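Local coordinates for protein PrgX (Enterococcus faecalis, PDB 2AWI) that acts as the receptor for the peptide sex pheromone cCF10 and probably binds DNA as a repressor in the control of conjugation, at residues M203-K208 with T247-D252. The protein carries 1 engineered substitution. Numbering follows the deposited sequence.
Sequences MNRNLK and TDKNID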
HETATM    1  N   MSE A 203      12.621  22.309   8.306  1.00 40.16           N
HETATM    2  CA  MSE A 203      13.708  21.715   9.077  1.00 42.03           C
HETATM    3  C   MSE A 203      13.908  22.408  10.436  1.00 40.68           C
HETATM    4  O   MSE A 203      14.425  21.802  11.371  1.00 41.72           O
HETATM    5  CB  MSE A 203      15.001  21.763   8.259  1.00 63.62           C
HETATM    6  CG  MSE A 203      15.988  20.656   8.586  1.00 76.35           C
HETATM    7 SE   MSE A 203      15.293  18.891   8.165  1.00 91.22          SE
HETATM    8  CE  MSE A 203      15.014  18.255   9.977  1.00 83.92           C
ATOM      9  N   ASN A 204      13.503  23.674  10.536  1.00 42.82           N
ATOM     10  CA  ASN A 204      13.629  24.429  11.778  1.00 42.82           C
ATOM     11  C   ASN A 204      12.274  24.506  12.460  1.00 42.37           C
ATOM     12  O   ASN A 204      12.048  25.350  13.324  1.00 40.35           O
ATOM     13  CB  ASN A 204      14.116  25.855  11.511  1.00 37.57           C
ATOM     14  CG  ASN A 204      15.473  25.898  10.856  1.00 40.97           C
ATOM     15  OD1 ASN A 204      16.298  25.006  11.054  1.00 43.49           O
ATOM     16  ND2 ASN A 204      15.723  26.953  10.084  1.00 42.54           N
ATOM     17  N   ARG A 205      11.374  23.625  12.052  1.00 42.08           N
ATOM     18  CA  ARG A 205      10.024  23.569  12.596  1.00 42.09           C
ATOM     19  C   ARG A 205       9.366  24.943  12.701  1.00 42.76           C
ATOM     20  O   ARG A 205       8.456  25.150  13.505  1.00 43.84           O
ATOM     21  CB  ARG A 205      10.030  22.876  13.962  1.00 31.31           C
ATOM     22  CG  ARG A 205       8.687  22.277  14.342  1.00 30.72           C
ATOM     23  CD  ARG A 205       8.797  21.349  15.530  1.00 30.44           C
ATOM     24  NE  ARG A 205       7.702  20.381  15.563  1.00 30.56           N
ATOM     25  CZ  ARG A 205       6.421  20.691  15.739  1.00 29.32           C
ATOM     26  NH1 ARG A 205       6.059  21.952  15.903  1.00 29.07           N
ATOM     27  NH2 ARG A 205       5.499  19.736  15.750  1.00 29.57           N
ATOM     28  N   ASN A 206       9.825  25.881  11.879  1.00 36.36           N
ATOM     29  CA  ASN A 206       9.263  27.229  11.855  1.00 35.16           C
ATOM     30  C   ASN A 206       7.979  27.155  11.027  1.00 35.25           C
ATOM     31  O   ASN A 206       7.992  27.405   9.822  1.00 35.47           O
ATOM     32  CB  ASN A 206      10.249  28.185  11.191  1.00 28.73           C
ATOM     33  CG  ASN A 206       9.966  29.631  11.515  1.00 26.14           C
ATOM     34  OD1 ASN A 206       8.813  30.062  11.539  1.00 31.35           O
ATOM     35  ND2 ASN A 206      11.024  30.398  11.755  1.00 23.85           N
ATOM     36  N   LEU A 207       6.868  26.820  11.673  1.00 47.38           N
ATOM     37  CA  LEU A 207       5.606  26.671  10.962  1.00 49.24           C
ATOM     38  C   LEU A 207       5.019  27.898  10.281  1.00 50.18           C
ATOM     39  O   LEU A 207       4.380  27.769   9.229  1.00 48.41           O
ATOM     40  CB  LEU A 207       4.544  26.056  11.881  1.00 39.46           C
ATOM     41  CG  LEU A 207       4.794  24.637  12.405  1.00 42.07           C
ATOM     42  CD1 LEU A 207       3.453  24.016  12.782  1.00 39.29           C
ATOM     43  CD2 LEU A 207       5.486  23.780  11.344  1.00 41.48           C
ATOM     44  N   LYS A 208       5.211  29.083  10.854  1.00 43.91           N
ATOM     45  CA  LYS A 208       4.634  30.259  10.219  1.00 45.74           C
ATOM     46  C   LYS A 208       5.418  30.683   8.977  1.00 44.62           C
ATOM     47  O   LYS A 208       4.842  31.223   8.031  1.00 44.76           O
ATOM     48  CB  LYS A 208       4.487  31.418  11.220  1.00 46.76           C
ATOM     49  CG  LYS A 208       5.677  32.333  11.408  1.00 48.34           C
ATOM     50  CD  LYS A 208       5.238  33.558  12.221  1.00 53.59           C
ATOM     51  CE  LYS A 208       6.370  34.547  12.451  1.00 55.69           C
ATOM     52  NZ  LYS A 208       6.925  35.076  11.177  1.00 63.50           N
ATOM     53  N   THR A 247       1.690  20.306  12.251  1.00 49.30           N
ATOM     54  CA  THR A 247       0.650  21.142  12.846  1.00 51.51           C
ATOM     55  C   THR A 247      -0.358  20.351  13.672  1.00 52.41           C
ATOM     56  O   THR A 247      -0.689  20.739  14.793  1.00 54.25           O
ATOM     57  CB  THR A 247      -0.117  21.923  11.766  1.00 48.74           C
ATOM     58  OG1 THR A 247       0.788  22.797  11.075  1.00 50.48           O
ATOM     59  CG2 THR A 247      -1.240  22.746  12.397  1.00 48.46           C
ATOM     60  N   ASP A 248      -0.847  19.251  13.110  1.00 54.34           N
ATOM     61  CA  ASP A 248      -1.817  18.404  13.791  1.00 55.44           C
ATOM     62  C   ASP A 248      -1.583  16.932  13.477  1.00 55.11           C
ATOM     63  O   ASP A 248      -2.385  16.312  12.785  1.00 54.73           O
ATOM     64  CB  ASP A 248      -3.240  18.800  13.388  1.00 77.13           C
ATOM     65  CG  ASP A 248      -3.342  19.219  11.932  1.00 81.25           C
ATOM     66  OD1 ASP A 248      -2.787  20.280  11.582  1.00 87.48           O
ATOM     67  OD2 ASP A 248      -3.975  18.493  11.136  1.00 78.68           O
ATOM     68  N   LYS A 249      -0.489  16.383  14.003  1.00 55.18           N
ATOM     69  CA  LYS A 249      -0.107  14.987  13.788  1.00 55.82           C
ATOM     70  C   LYS A 249      -1.144  14.154  13.047  1.00 55.52           C
ATOM     71  O   LYS A 249      -1.806  13.287  13.615  1.00 57.91           O
ATOM     72  CB  LYS A 249       0.254  14.324  15.121  1.00 56.43           C
ATOM     73  CG  LYS A 249       1.442  14.979  15.814  1.00 57.83           C
ATOM     74  CD  LYS A 249       2.601  15.169  14.835  1.00 61.50           C
ATOM     75  CE  LYS A 249       3.781  15.899  15.465  1.00 62.92           C
ATOM     76  NZ  LYS A 249       4.485  15.060  16.478  1.00 61.01           N
ATOM     77  N   ASN A 250      -1.260  14.440  11.757  1.00 68.46           N
ATOM     78  CA  ASN A 250      -2.192  13.770  10.866  1.00 69.05           C
ATOM     79  C   ASN A 250      -1.450  12.624  10.187  1.00 65.91           C
ATOM     80  O   ASN A 250      -0.454  12.855   9.507  1.00 67.57           O
ATOM     81  CB  ASN A 250      -2.690  14.774   9.821  1.00 60.81           C
ATOM     82  CG  ASN A 250      -3.721  14.187   8.890  1.00 67.18           C
ATOM     83  OD1 ASN A 250      -3.489  13.157   8.260  1.00 72.68           O
ATOM     84  ND2 ASN A 250      -4.869  14.849   8.787  1.00 72.95           N
ATOM     85  N   ILE A 251      -1.921  11.394  10.366  1.00 47.94           N
ATOM     86  CA  ILE A 251      -1.243  10.259   9.747  1.00 46.42           C
ATOM     87  C   ILE A 251      -1.361  10.252   8.219  1.00 46.81           C
ATOM     88  O   ILE A 251      -0.386   9.950   7.526  1.00 48.58           O
ATOM     89  CB  ILE A 251      -1.741   8.897  10.292  1.00 44.42           C
ATOM     90  CG1 ILE A 251      -0.741   7.810   9.896  1.00 48.98           C
ATOM     91  CG2 ILE A 251      -3.125   8.569   9.749  1.00 46.18           C
ATOM     92  CD1 ILE A 251      -1.190   6.407  10.191  1.00 44.95           C
ATOM     93  N   ASP A 252      -2.542  10.576   7.689  1.00 39.29           N
ATOM     94  CA  ASP A 252      -2.715  10.611   6.237  1.00 38.81           C
ATOM     95  C   ASP A 252      -1.692  11.544   5.601  1.00 37.87           C
ATOM     96  O   ASP A 252      -1.202  11.282   4.498  1.00 36.07           O
ATOM     97  CB  ASP A 252      -4.123  11.073   5.844  1.00 31.17           C
ATOM     98  CG  ASP A 252      -5.157   9.975   5.992  1.00 38.45           C
ATOM     99  OD1 ASP A 252      -4.778   8.785   5.917  1.00 37.00           O
ATOM    100  OD2 ASP A 252      -6.348  10.300   6.167  1.00 48.49           O
TER
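L207 meets T247 through a single branch: its CD1 methyl lies 3.4 Å from OG1 of T247 and also comes near the CA of the same residue. With CG beside the backbone N (chi1 -63°), the leucine reaches across from the first turn of helix 207-220 to the C-terminal end of helix 230-248, packing also on Y243 and L246. The threonine hydroxyl is hydrogen-bonded to the carbonyl of Y243, one turn back in its own helix, and its approach to CD1 is plain van der Waals contact. A second, looser touch joins R205 and K249, whose CE sits at the guanidinium edge, near its plane, 4.2 Å from NH2 of R205. The like-charged NH2 of R205 and NZ of K249 stand 4.8 Å apart; E287 bridges the two side chains, OE2 to R205 NE and OE1 to K249 NZ. R205, the C-prime residue of the Schellman motif closing helix 184-203, extends from a near-anti chi1 (-157°) to K249, and its NH2 makes a weak hydrogen bond to L246 O. K249 also packs on K288 of the second subunit. The contact thus joins the turn between helices 184-203 and 207-220 to the end of helix 230-248 within the C-terminal TPR-family region, a shared carboxylate probably offsetting the two positive charges.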